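Local atomic coordinates of endo-pectate lyase (Erwinia chrysanthemi, PDB entry 3B4N), a protein that depolymerises polygalacturonate by eliminative cleavage, with calcium as cofactor, and probably also attacks highly methylated pectins in an endo fashion. Residues 33-39 and 86-90; 197-201 and 232-236; 295-301 and 340-344; 307-311 and 331-336. All blocks are in the same frame, centred on the assembly; numbering follows the deposited sequence.

Contact 1: 33-39 and 86-90; sequences NYLGWST and YWVDV. With EDO (1,2-ethanediol), chain G.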
loop_
_atom_site.group_PDB
_atom_site.type_symbol
_atom_site.label_atom_id
_atom_site.label_comp_id
_atom_site.label_asym_id
_atom_site.label_seq_id
_atom_site.Cartn_x
_atom_site.Cartn_y
_atom_site.Cartn_z
ATOM N N ASN A 33 2.868 16.660 -1.775
ATOM C CA ASN A 33 3.507 15.866 -2.814
ATOM C C ASN A 33 4.008 14.606 -2.144
ATOM O O ASN A 33 4.815 14.669 -1.217
ATOM C CB ASN A 33 4.687 16.614 -3.429
ATOM C CG ASN A 33 4.251 17.783 -4.283
ATOM O OD1 ASN A 33 4.959 18.789 -4.392
ATOM N ND2 ASN A 33 3.096 17.648 -4.918
ATOM N N TYR A 34 3.504 13.463 -2.587
ATOM C CA TYR A 34 3.930 12.190 -2.027
ATOM C C TYR A 34 4.977 11.558 -2.919
ATOM O O TYR A 34 4.831 11.520 -4.144
ATOM C CB TYR A 34 2.746 11.230 -1.892
ATOM C CG TYR A 34 1.798 11.577 -0.773
ATOM C CD1 TYR A 34 2.024 11.132 0.523
ATOM C CD2 TYR A 34 0.690 12.383 -1.012
ATOM C CE1 TYR A 34 1.158 11.485 1.568
ATOM C CE2 TYR A 34 -0.174 12.739 0.012
ATOM C CZ TYR A 34 0.063 12.290 1.294
ATOM O OH TYR A 34 -0.800 12.660 2.299
ATOM N N LEU A 35 6.048 11.086 -2.296
ATOM C CA LEU A 35 7.113 10.414 -3.018
ATOM C C LEU A 35 7.121 8.951 -2.623
ATOM O O LEU A 35 6.927 8.610 -1.457
ATOM C CB LEU A 35 8.475 11.004 -2.665
ATOM C CG LEU A 35 8.692 12.481 -2.964
ATOM C CD1 LEU A 35 10.117 12.871 -2.559
ATOM C CD2 LEU A 35 8.464 12.742 -4.445
ATOM N N GLY A 36 7.349 8.098 -3.609
ATOM C CA GLY A 36 7.447 6.674 -3.364
ATOM C C GLY A 36 8.617 6.177 -4.188
ATOM O O GLY A 36 8.738 6.507 -5.374
ATOM N N TRP A 37 9.507 5.399 -3.581
ATOM C CA TRP A 37 10.633 4.887 -4.341
ATOM C C TRP A 37 10.923 3.449 -3.991
ATOM O O TRP A 37 10.445 2.928 -2.984
ATOM C CB TRP A 37 11.893 5.734 -4.090
ATOM C CG TRP A 37 12.363 5.765 -2.652
ATOM C CD1 TRP A 37 13.305 4.958 -2.071
ATOM C CD2 TRP A 37 11.886 6.631 -1.618
ATOM N NE1 TRP A 37 13.441 5.271 -0.739
ATOM C CE2 TRP A 37 12.581 6.295 -0.433
ATOM C CE3 TRP A 37 10.935 7.660 -1.578
ATOM C CZ2 TRP A 37 12.354 6.953 0.784
ATOM C CZ3 TRP A 37 10.706 8.314 -0.372
ATOM C CH2 TRP A 37 11.414 7.956 0.794
ATOM N N SER A 38 11.678 2.800 -4.863
ATOM C CA SER A 38 12.124 1.444 -4.610
ATOM C C SER A 38 13.632 1.508 -4.794
ATOM O O SER A 38 14.144 2.308 -5.578
ATOM C CB SER A 38 11.520 0.443 -5.601
ATOM O OG SER A 38 11.963 0.684 -6.922
ATOM N N THR A 39 14.354 0.695 -4.039
ATOM C CA THR A 39 15.798 0.659 -4.171
ATOM C C THR A 39 16.246 -0.771 -3.949
ATOM O O THR A 39 15.601 -1.515 -3.211
ATOM C CB THR A 39 16.505 1.591 -3.145
ATOM O OG1 THR A 39 17.918 1.549 -3.373
ATOM C CG2 THR A 39 16.219 1.156 -1.706
ATOM N N TYR A 86 12.125 16.601 -7.487
ATOM C CA TYR A 86 12.579 15.825 -6.344
ATOM C C TYR A 86 13.502 14.692 -6.759
ATOM O O TYR A 86 13.400 14.162 -7.857
ATOM C CB TYR A 86 11.391 15.184 -5.626
ATOM C CG TYR A 86 10.426 16.138 -4.979
ATOM C CD1 TYR A 86 10.588 16.534 -3.652
ATOM C CD2 TYR A 86 9.317 16.602 -5.678
ATOM C CE1 TYR A 86 9.648 17.370 -3.032
ATOM C CE2 TYR A 86 8.384 17.430 -5.078
ATOM C CZ TYR A 86 8.551 17.808 -3.760
ATOM O OH TYR A 86 7.624 18.627 -3.167
ATOM N N TRP A 87 14.401 14.340 -5.847
ATOM C CA TRP A 87 15.326 13.218 -6.015
ATOM C C TRP A 87 15.442 12.583 -4.638
ATOM O O TRP A 87 15.323 13.261 -3.619
ATOM C CB TRP A 87 16.744 13.664 -6.384
ATOM C CG TRP A 87 16.925 14.251 -7.731
ATOM C CD1 TRP A 87 17.391 13.620 -8.850
ATOM C CD2 TRP A 87 16.695 15.610 -8.100
ATOM N NE1 TRP A 87 17.474 14.510 -9.893
ATOM C CE2 TRP A 87 17.053 15.740 -9.460
ATOM C CE3 TRP A 87 16.218 16.736 -7.412
ATOM C CZ2 TRP A 87 16.953 16.953 -10.146
ATOM C CZ3 TRP A 87 16.119 17.947 -8.095
ATOM C CH2 TRP A 87 16.486 18.042 -9.451
ATOM N N VAL A 88 15.675 11.279 -4.604
ATOM C CA VAL A 88 15.893 10.586 -3.345
ATOM C C VAL A 88 17.264 9.923 -3.452
ATOM O O VAL A 88 17.572 9.235 -4.431
ATOM C CB VAL A 88 14.810 9.526 -3.055
ATOM C CG1 VAL A 88 15.260 8.619 -1.907
ATOM C CG2 VAL A 88 13.507 10.219 -2.678
ATOM N N ASP A 89 18.093 10.184 -2.453
ATOM C CA ASP A 89 19.441 9.649 -2.373
ATOM C C ASP A 89 19.454 8.555 -1.306
ATOM O O ASP A 89 19.277 8.829 -0.123
ATOM C CB ASP A 89 20.401 10.775 -1.975
ATOM C CG ASP A 89 21.861 10.355 -1.978
ATOM O OD1 ASP A 89 22.707 11.225 -1.657
ATOM O OD2 ASP A 89 22.170 9.187 -2.293
ATOM N N VAL A 90 19.638 7.313 -1.738
ATOM C CA VAL A 90 19.710 6.187 -0.814
ATOM C C VAL A 90 21.199 6.053 -0.476
ATOM O O VAL A 90 22.033 5.814 -1.352
ATOM C CB VAL A 90 19.148 4.910 -1.472
ATOM C CG1 VAL A 90 19.361 3.711 -0.566
ATOM C CG2 VAL A 90 17.667 5.098 -1.754
HETATM C C1 EDO G . 15.386 0.039 -7.829
HETATM O O1 EDO G . 14.346 -0.700 -6.977
HETATM C C2 EDO G . 15.228 -0.166 -9.341
HETATM O O2 EDO G . 13.831 0.398 -9.745
#

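Contact 2: 197-201 and 232-236; sequences ATNNG and NSTTV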
loop_
_atom_site.group_PDB
_atom_site.type_symbol
_atom_site.label_atom_id
_atom_site.label_comp_id
_atom_site.label_asym_id
_atom_site.label_seq_id
_atom_site.Cartn_x
_atom_site.Cartn_y
_atom_site.Cartn_z
ATOM N N ALA A 197 -4.876 -4.713 -3.878
ATOM C CA ALA A 197 -4.181 -5.975 -4.118
ATOM C C ALA A 197 -4.937 -7.088 -3.424
ATOM O O ALA A 197 -5.583 -6.870 -2.394
ATOM C CB ALA A 197 -2.752 -5.900 -3.592
ATOM N N THR A 198 -4.833 -8.288 -3.985
ATOM C CA THR A 198 -5.535 -9.464 -3.484
ATOM C C THR A 198 -4.576 -10.618 -3.263
ATOM O O THR A 198 -3.840 -11.009 -4.169
ATOM C CB THR A 198 -6.619 -9.914 -4.496
ATOM O OG1 THR A 198 -7.497 -8.818 -4.772
ATOM C CG2 THR A 198 -7.413 -11.096 -3.960
ATOM N N ASN A 199 -4.584 -11.162 -2.054
ATOM C CA ASN A 199 -3.729 -12.280 -1.729
ATOM C C ASN A 199 -4.468 -13.600 -1.926
ATOM O O ASN A 199 -5.303 -13.999 -1.110
ATOM C CB ASN A 199 -3.224 -12.169 -0.279
ATOM C CG ASN A 199 -2.144 -13.191 0.036
ATOM O OD1 ASN A 199 -1.868 -14.077 -0.777
ATOM N ND2 ASN A 199 -1.528 -13.072 1.210
ATOM N N ASN A 200 -4.172 -14.245 -3.049
ATOM C CA ASN A 200 -4.713 -15.561 -3.390
ATOM C C ASN A 200 -3.505 -16.506 -3.437
ATOM O O ASN A 200 -3.586 -17.593 -4.013
ATOM C CB ASN A 200 -5.357 -15.563 -4.786
ATOM C CG ASN A 200 -6.656 -14.782 -4.857
ATOM O OD1 ASN A 200 -6.943 -14.145 -5.866
ATOM N ND2 ASN A 200 -7.462 -14.857 -3.811
ATOM N N GLY A 201 -2.392 -16.086 -2.830
ATOM C CA GLY A 201 -1.170 -16.878 -2.835
ATOM C C GLY A 201 -0.666 -17.282 -1.464
ATOM O O GLY A 201 -1.456 -17.484 -0.554
ATOM N N ASN A 232 -3.654 -20.266 5.107
ATOM C CA ASN A 232 -2.296 -20.649 5.506
ATOM C C ASN A 232 -1.370 -19.684 4.775
ATOM O O ASN A 232 -0.318 -20.071 4.259
ATOM C CB ASN A 232 -2.005 -22.091 5.060
ATOM C CG ASN A 232 -3.090 -23.065 5.484
ATOM O OD1 ASN A 232 -3.295 -23.298 6.667
ATOM N ND2 ASN A 232 -3.795 -23.626 4.515
ATOM N N SER A 233 -1.772 -18.415 4.753
ATOM C CA SER A 233 -1.046 -17.393 4.019
ATOM C C SER A 233 -0.965 -16.076 4.768
ATOM O O SER A 233 -1.764 -15.805 5.665
ATOM C CB SER A 233 -1.734 -17.174 2.680
ATOM O OG SER A 233 -3.114 -16.949 2.887
ATOM N N THR A 234 -0.035 -15.234 4.336
ATOM C CA THR A 234 0.225 -13.971 5.005
ATOM C C THR A 234 0.311 -12.774 4.082
ATOM O O THR A 234 0.852 -12.876 2.982
ATOM C CB THR A 234 1.592 -14.047 5.727
ATOM O OG1 THR A 234 1.648 -15.255 6.500
ATOM C CG2 THR A 234 1.815 -12.842 6.640
ATOM N N THR A 235 -0.233 -11.646 4.537
ATOM C CA THR A 235 -0.109 -10.383 3.822
ATOM C C THR A 235 0.797 -9.546 4.728
ATOM O O THR A 235 0.530 -9.403 5.926
ATOM C CB THR A 235 -1.456 -9.678 3.622
ATOM O OG1 THR A 235 -2.268 -10.468 2.743
ATOM C CG2 THR A 235 -1.245 -8.295 2.989
ATOM N N VAL A 236 1.882 -9.031 4.153
ATOM C CA VAL A 236 2.872 -8.238 4.880
ATOM C C VAL A 236 2.853 -6.803 4.362
ATOM O O VAL A 236 2.811 -6.584 3.154
ATOM C CB VAL A 236 4.285 -8.839 4.677
ATOM C CG1 VAL A 236 5.330 -8.043 5.466
ATOM C CG2 VAL A 236 4.291 -10.300 5.105
#

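Contact 3: 295-301 and 340-344; sequences GLKIKNY and GVSKL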
loop_
_atom_site.group_PDB
_atom_site.type_symbol
_atom_site.label_atom_id
_atom_site.label_comp_id
_atom_site.label_asym_id
_atom_site.label_seq_id
_atom_site.Cartn_x
_atom_site.Cartn_y
_atom_site.Cartn_z
ATOM N N GLY A 295 4.143 -0.127 14.252
ATOM C CA GLY A 295 4.673 0.848 13.316
ATOM C C GLY A 295 3.594 1.532 12.498
ATOM O O GLY A 295 3.871 2.035 11.408
ATOM N N LEU A 296 2.375 1.560 13.025
ATOM C CA LEU A 296 1.247 2.172 12.329
ATOM C C LEU A 296 1.010 3.600 12.792
ATOM O O LEU A 296 0.834 3.853 13.981
ATOM C CB LEU A 296 -0.016 1.341 12.557
ATOM C CG LEU A 296 -1.321 1.852 11.941
ATOM C CD1 LEU A 296 -1.232 1.876 10.423
ATOM C CD2 LEU A 296 -2.448 0.930 12.376
ATOM N N LYS A 297 1.016 4.533 11.849
ATOM C CA LYS A 297 0.803 5.945 12.152
ATOM C C LYS A 297 -0.496 6.382 11.501
ATOM O O LYS A 297 -0.737 6.110 10.328
ATOM C CB LYS A 297 1.973 6.782 11.628
ATOM C CG LYS A 297 3.305 6.421 12.272
ATOM C CD LYS A 297 4.446 7.251 11.714
ATOM C CE LYS A 297 5.766 6.839 12.346
ATOM N NZ LYS A 297 6.919 7.580 11.766
ATOM N N ILE A 298 -1.349 7.049 12.265
ATOM C CA ILE A 298 -2.631 7.477 11.737
ATOM C C ILE A 298 -2.895 8.947 12.038
ATOM O O ILE A 298 -2.746 9.401 13.174
ATOM C CB ILE A 298 -3.772 6.612 12.332
ATOM C CG1 ILE A 298 -3.570 5.142 11.922
ATOM C CG2 ILE A 298 -5.124 7.131 11.841
ATOM C CD1 ILE A 298 -4.512 4.161 12.615
ATOM N N LYS A 299 -3.284 9.687 11.009
ATOM C CA LYS A 299 -3.574 11.108 11.164
ATOM C C LYS A 299 -4.601 11.327 12.276
ATOM O O LYS A 299 -5.672 10.717 12.279
ATOM C CB LYS A 299 -4.102 11.671 9.845
ATOM C CG LYS A 299 -4.591 13.109 9.914
ATOM C CD LYS A 299 -5.135 13.544 8.565
ATOM C CE LYS A 299 -5.761 14.925 8.635
ATOM N NZ LYS A 299 -6.395 15.294 7.340
ATOM N N ASN A 300 -4.249 12.197 13.220
ATOM C CA ASN A 300 -5.105 12.535 14.358
ATOM C C ASN A 300 -5.678 11.328 15.090
ATOM O O ASN A 300 -6.820 11.348 15.552
ATOM C CB ASN A 300 -6.239 13.459 13.910
ATOM C CG ASN A 300 -5.731 14.810 13.437
ATOM O OD1 ASN A 300 -4.890 15.432 14.091
ATOM N ND2 ASN A 300 -6.242 15.273 12.303
ATOM N N TYR A 301 -4.865 10.288 15.222
ATOM C CA TYR A 301 -5.297 9.078 15.902
ATOM C C TYR A 301 -5.771 9.299 17.331
ATOM O O TYR A 301 -5.129 10.000 18.109
ATOM C CB TYR A 301 -4.166 8.056 15.946
ATOM C CG TYR A 301 -4.568 6.794 16.666
ATOM C CD1 TYR A 301 -5.518 5.931 16.117
ATOM C CD2 TYR A 301 -4.056 6.495 17.926
ATOM C CE1 TYR A 301 -5.951 4.811 16.806
ATOM C CE2 TYR A 301 -4.482 5.376 18.626
ATOM C CZ TYR A 301 -5.434 4.538 18.061
ATOM O OH TYR A 301 -5.876 3.449 18.767
ATOM N N GLY A 340 1.594 0.033 19.460
ATOM C CA GLY A 340 1.800 -0.240 18.048
ATOM C C GLY A 340 1.179 0.775 17.109
ATOM O O GLY A 340 1.432 0.734 15.908
ATOM N N VAL A 341 0.371 1.679 17.649
ATOM C CA VAL A 341 -0.301 2.688 16.843
ATOM C C VAL A 341 -0.098 4.059 17.461
ATOM O O VAL A 341 -0.142 4.209 18.684
ATOM C CB VAL A 341 -1.815 2.406 16.758
ATOM C CG1 VAL A 341 -2.468 3.342 15.748
ATOM C CG2 VAL A 341 -2.047 0.954 16.382
ATOM N N SER A 342 0.125 5.061 16.620
ATOM C CA SER A 342 0.336 6.409 17.114
ATOM C C SER A 342 -0.178 7.473 16.163
ATOM O O SER A 342 -0.442 7.214 14.986
ATOM C CB SER A 342 1.826 6.649 17.378
ATOM O OG SER A 342 2.578 6.606 16.178
ATOM N N LYS A 343 -0.322 8.676 16.700
ATOM C CA LYS A 343 -0.777 9.823 15.937
ATOM C C LYS A 343 0.352 10.218 14.990
ATOM O O LYS A 343 1.510 10.335 15.403
ATOM C CB LYS A 343 -1.091 10.977 16.891
ATOM C CG LYS A 343 -1.576 12.244 16.220
ATOM C CD LYS A 343 -1.789 13.340 17.258
ATOM C CE LYS A 343 -2.207 14.645 16.606
ATOM N NZ LYS A 343 -2.377 15.733 17.608
ATOM N N LEU A 344 0.014 10.407 13.721
ATOM C CA LEU A 344 1.007 10.785 12.727
ATOM C C LEU A 344 1.542 12.178 13.049
ATOM O O LEU A 344 0.770 12.986 13.606
ATOM C CB LEU A 344 0.369 10.769 11.338
ATOM C CG LEU A 344 1.195 11.299 10.167
ATOM C CD1 LEU A 344 2.460 10.475 10.012
ATOM C CD2 LEU A 344 0.355 11.252 8.900
ATOM O OXT LEU A 344 2.721 12.447 12.736
HETATM O O HOH W 1 3.129 3.877 15.541
HETATM O O HOH W 2 -1.874 13.558 13.095
#

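Contact 4: 307-311 and 331-336; sequences PVCEE and TTNCKV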
loop_
_atom_site.group_PDB
_atom_site.type_symbol
_atom_site.label_atom_id
_atom_site.label_comp_id
_atom_site.label_asym_id
_atom_site.label_seq_id
_atom_site.Cartn_x
_atom_site.Cartn_y
_atom_site.Cartn_z
ATOM N N PRO A 307 -10.965 2.370 14.920
ATOM C CA PRO A 307 -10.644 1.116 15.601
ATOM C C PRO A 307 -9.557 0.477 14.731
ATOM O O PRO A 307 -9.576 0.621 13.503
ATOM C CB PRO A 307 -11.969 0.349 15.575
ATOM C CG PRO A 307 -12.735 0.964 14.456
ATOM C CD PRO A 307 -12.382 2.421 14.523
ATOM N N VAL A 308 -8.603 -0.204 15.348
ATOM C CA VAL A 308 -7.517 -0.805 14.582
ATOM C C VAL A 308 -7.834 -2.247 14.198
ATOM O O VAL A 308 -8.187 -2.514 13.049
ATOM C CB VAL A 308 -6.191 -0.674 15.371
ATOM C CG1 VAL A 308 -5.043 -1.333 14.622
ATOM C CG2 VAL A 308 -5.892 0.813 15.579
ATOM N N CYS A 309 -7.753 -3.171 15.144
ATOM C CA CYS A 309 -8.044 -4.570 14.835
ATOM C C CYS A 309 -9.420 -4.946 15.351
ATOM O O CYS A 309 -9.725 -4.747 16.523
ATOM C CB CYS A 309 -6.993 -5.474 15.473
ATOM S SG CYS A 309 -7.051 -7.242 15.020
ATOM N N GLU A 310 -10.258 -5.474 14.470
ATOM C CA GLU A 310 -11.596 -5.890 14.867
ATOM C C GLU A 310 -11.754 -7.372 14.599
ATOM O O GLU A 310 -11.280 -7.884 13.578
ATOM C CB GLU A 310 -12.664 -5.104 14.100
ATOM C CG GLU A 310 -12.641 -3.606 14.396
ATOM C CD GLU A 310 -13.712 -2.841 13.657
ATOM O OE1 GLU A 310 -13.883 -3.067 12.443
ATOM O OE2 GLU A 310 -14.386 -2.003 14.295
ATOM N N GLU A 311 -12.405 -8.060 15.532
ATOM C CA GLU A 311 -12.649 -9.495 15.410
ATOM C C GLU A 311 -14.050 -9.746 14.878
ATOM O O GLU A 311 -15.000 -9.052 15.250
ATOM C CB GLU A 311 -12.457 -10.181 16.765
ATOM C CG GLU A 311 -10.987 -10.248 17.160
ATOM C CD GLU A 311 -10.725 -10.891 18.507
ATOM O OE1 GLU A 311 -9.534 -11.067 18.837
ATOM O OE2 GLU A 311 -11.683 -11.216 19.241
ATOM N N THR A 331 -5.027 -9.628 21.963
ATOM C CA THR A 331 -5.755 -10.889 22.051
ATOM C C THR A 331 -5.049 -11.888 21.137
ATOM O O THR A 331 -4.113 -11.530 20.413
ATOM C CB THR A 331 -7.224 -10.757 21.594
ATOM O OG1 THR A 331 -7.260 -10.401 20.201
ATOM C CG2 THR A 331 -7.947 -9.705 22.416
ATOM N N THR A 332 -5.485 -13.141 21.174
ATOM C CA THR A 332 -4.898 -14.183 20.345
ATOM C C THR A 332 -4.929 -13.813 18.864
ATOM O O THR A 332 -3.950 -13.994 18.144
ATOM C CB THR A 332 -5.669 -15.512 20.520
ATOM O OG1 THR A 332 -5.571 -15.939 21.885
ATOM C CG2 THR A 332 -5.109 -16.595 19.601
ATOM N N ASN A 333 -6.058 -13.277 18.423
ATOM C CA ASN A 333 -6.230 -12.945 17.020
ATOM C C ASN A 333 -5.880 -11.520 16.629
ATOM O O ASN A 333 -5.648 -11.238 15.457
ATOM C CB ASN A 333 -7.661 -13.296 16.623
ATOM C CG ASN A 333 -7.998 -14.724 16.981
ATOM O OD1 ASN A 333 -8.566 -14.999 18.042
ATOM N ND2 ASN A 333 -7.607 -15.650 16.118
ATOM N N CYS A 334 -5.839 -10.627 17.608
ATOM C CA CYS A 334 -5.469 -9.241 17.362
ATOM C C CYS A 334 -4.196 -8.955 18.145
ATOM O O CYS A 334 -4.232 -8.478 19.287
ATOM C CB CYS A 334 -6.578 -8.293 17.801
ATOM S SG CYS A 334 -7.956 -8.131 16.624
ATOM N N LYS A 335 -3.066 -9.274 17.525
ATOM C CA LYS A 335 -1.767 -9.069 18.136
ATOM C C LYS A 335 -1.302 -7.648 17.868
ATOM O O LYS A 335 -0.357 -7.407 17.112
ATOM C CB LYS A 335 -0.756 -10.080 17.589
ATOM C CG LYS A 335 -0.950 -11.510 18.091
ATOM C CD LYS A 335 -0.532 -11.641 19.548
ATOM C CE LYS A 335 -0.637 -13.079 20.039
ATOM N NZ LYS A 335 -0.222 -13.195 21.467
ATOM N N VAL A 336 -2.006 -6.708 18.475
ATOM C CA VAL A 336 -1.680 -5.302 18.366
ATOM C C VAL A 336 -1.823 -4.711 19.767
ATOM O O VAL A 336 -2.774 -5.011 20.491
ATOM C CB VAL A 336 -2.604 -4.567 17.350
ATOM C CG1 VAL A 336 -4.054 -4.647 17.794
ATOM C CG2 VAL A 336 -2.172 -3.115 17.211
HETATM O O HOH W 3 -8.732 -13.384 20.029
#

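Contact 1: 33-39 and 86-90
W37 lies flat under V88: the valine sets CG1 squarely over the five-membered ring, 3.8 Å from the centroid and 9° off the ring normal, while its other branch, CG2, comes within 3.8 Å of W37 CE3 over the same face. The tryptophan takes the crowded position between backbone N and carbonyl carbon (chi1 61°), which turns that face of the indole to V88. Two residues back, L35 and Y86 meet at about a right angle; the leucine methyls rest against the ring-side start of the tyrosine, CD1 at 3.9 Å from Y86 CD1 and CD2 above the ring face near CG. Every second residue of 33-39 and 86-90 points across the interface, as expected where two beta sheets pack face to face. Here a three-stranded and a four-stranded antiparallel sheet form the N-terminal sandwich, consistent with a fibronectin type III-like fold. At one end the interior turns polar: N33 OD1 arrives at the edge of the Y86 ring, near its plane, 2.9 Å from Y86 OH, with the amide turned 81° from the ring. The hydroxyl's stronger partner is D75 OD1, so whether its one proton goes to N33 is not settled. At the other end T39 and V90 approach tip to tip, T39 OG1 lying 3.8 Å from V90 CG1; that hydroxyl is bonded to Q21 O and E41 N. On the reverse side of strand 33-39, S38 OG, also bonded to N163, meets O1 of an ethanediol, probably from the crystallisation liquor, in a 2.8 Å hydrogen bond.

Contact 2: 197-201 and 232-236
N199 reaches across to T235 and bonds its hydroxyl. With CG anti to the backbone N (chi1 -171°), the side chain leaves strand 197-199 toward 232-236. CB is already 3.6 Å from T235 OG1, and CG passes the same hydroxyl as the two side chains slide by each other in opposite directions. At the tip the amide splits its work. OD1 turns back to accept G201 N at 2.9 Å, in the carbonyl plane, which makes an Asx turn. ND2 gives a hydrogen to T235 OG1 at 3.1 Å; the bond is nearly straight at 166°, and the hydroxyl lies only 7° out of the amide plane. Bonded at both ends, the amide is fixed in its flip. Past the turn, G201 O comes within 3.3 Å of S233 CB; S233 OG itself is bonded to H228 and S230. The zinc ligand D178 is near, its side chain about 6 Å from G201. What results is a corner of the right-handed parallel beta-helix: the Asx turn swings one coil from strand 197-199 toward strand 203-207, while the amide ties it to strand 233-238 of the next coil.

Contact 3: 295-301 and 340-344
The last parallel strand pair of the right-handed beta-helix brings L296-I298 alongside V341-K343, next to the chain terminus. Four backbone bonds zip it up: L296 N to G340 O, S342 N to L296 O, I298 N to S342 O (2.9 Å) and L344 N to I298 O. I298 O is gripped twice, by L344 N at 3.0 Å from well above its carbonyl plane and by Y301 N at 3.1 Å from the opposite face, so the turn after 296-298 and the end of 341-343 share an acceptor. With CG anti to the backbone N (chi1 179°), Y301 sends its ring back over V341. CG1 of the valine stands over the centre of the tyrosine ring, 3.8 Å from the centroid and 5° off the normal, and the same methyl touches I298 CD1 at 3.8 Å. L296 and V341 lie side by side, pointing the same way, with CD2 and CG2 4.0 Å apart. On the K297 and S342 face a water joins L296 O to S342 OG, and a second water, beyond the strand ends, takes N300 N at 2.7 Å and donates to L344 O. Strand 290-298 uses its other edge for strand 271-274, through A271 and V273, whereas L296 and I298 pack on I280 of strand 276-284 and V341 on V308.

Contact 4: 307-311 and 331-336
C309 CA and C334 CA lie 5.9 Å apart where strands 309-311 and 334-336 pass each other nearly antiparallel (165°), too far apart at their axes, 7.9 Å, to pair as neighbours in a sheet. A disulfide spans the gap. C309 SG stands anti to its own backbone N (chi1 -172°), reaching straight over, and C334 SG meets it from beside its backbone N; the S-S bond has a torsion of -81°, in the left-handed sense and close to the relaxed value. Apolar groups flank it: V336 CG1 rests 3.8 Å from C309 CB, and E311 CG 3.7 Å from C334 SG. From there E311 extends to T331, which comes from the opposite direction and donates OG1 to E311 OE1 at 2.7 Å, nearly along the C-O axis. T331 OG1 in turn accepts C334 N at 3.0 Å, an ST motif that couples the glutamate to the turn carrying the cysteine. A water donates both to E311 OE1 and to N333 OD1, bridging the two side chains; N333 ND2 goes to D289 O. E311 OE2 pairs with R285 in a salt bridge. With a hydroxyl, a water and an arginine around it, this buried carboxylate is probably ionised, and the polar network sits beside a covalent bond that links strand 309-313 to strand 334-336 across the last coil of the beta-helix, a crosslink well suited to a secreted enzyme.

Overall arrangement
Contact 1 belongs to the N-terminal sandwich; the other three belong to the parallel beta-helix, and the nearest atoms of contacts 1 and 3 are about 7 Å apart, without touching. Contacts 1, 2 and 4 are buried, whereas contact 3 is half open, with lysines and the chain terminus at its rim. Their chemistry follows: mostly methyls and rings between two sheets in 33-39/86-90, one amide across a corner in 197-201/232-236, backbone bonds in 295-301/340-344, and a disulfide in 307-311/331-336. Contact 4 is nested inside the loop closed by contact 3, and the two pack together through V308, V336 and V341. Contact 2 touches none of the others and is the one near the zinc ions.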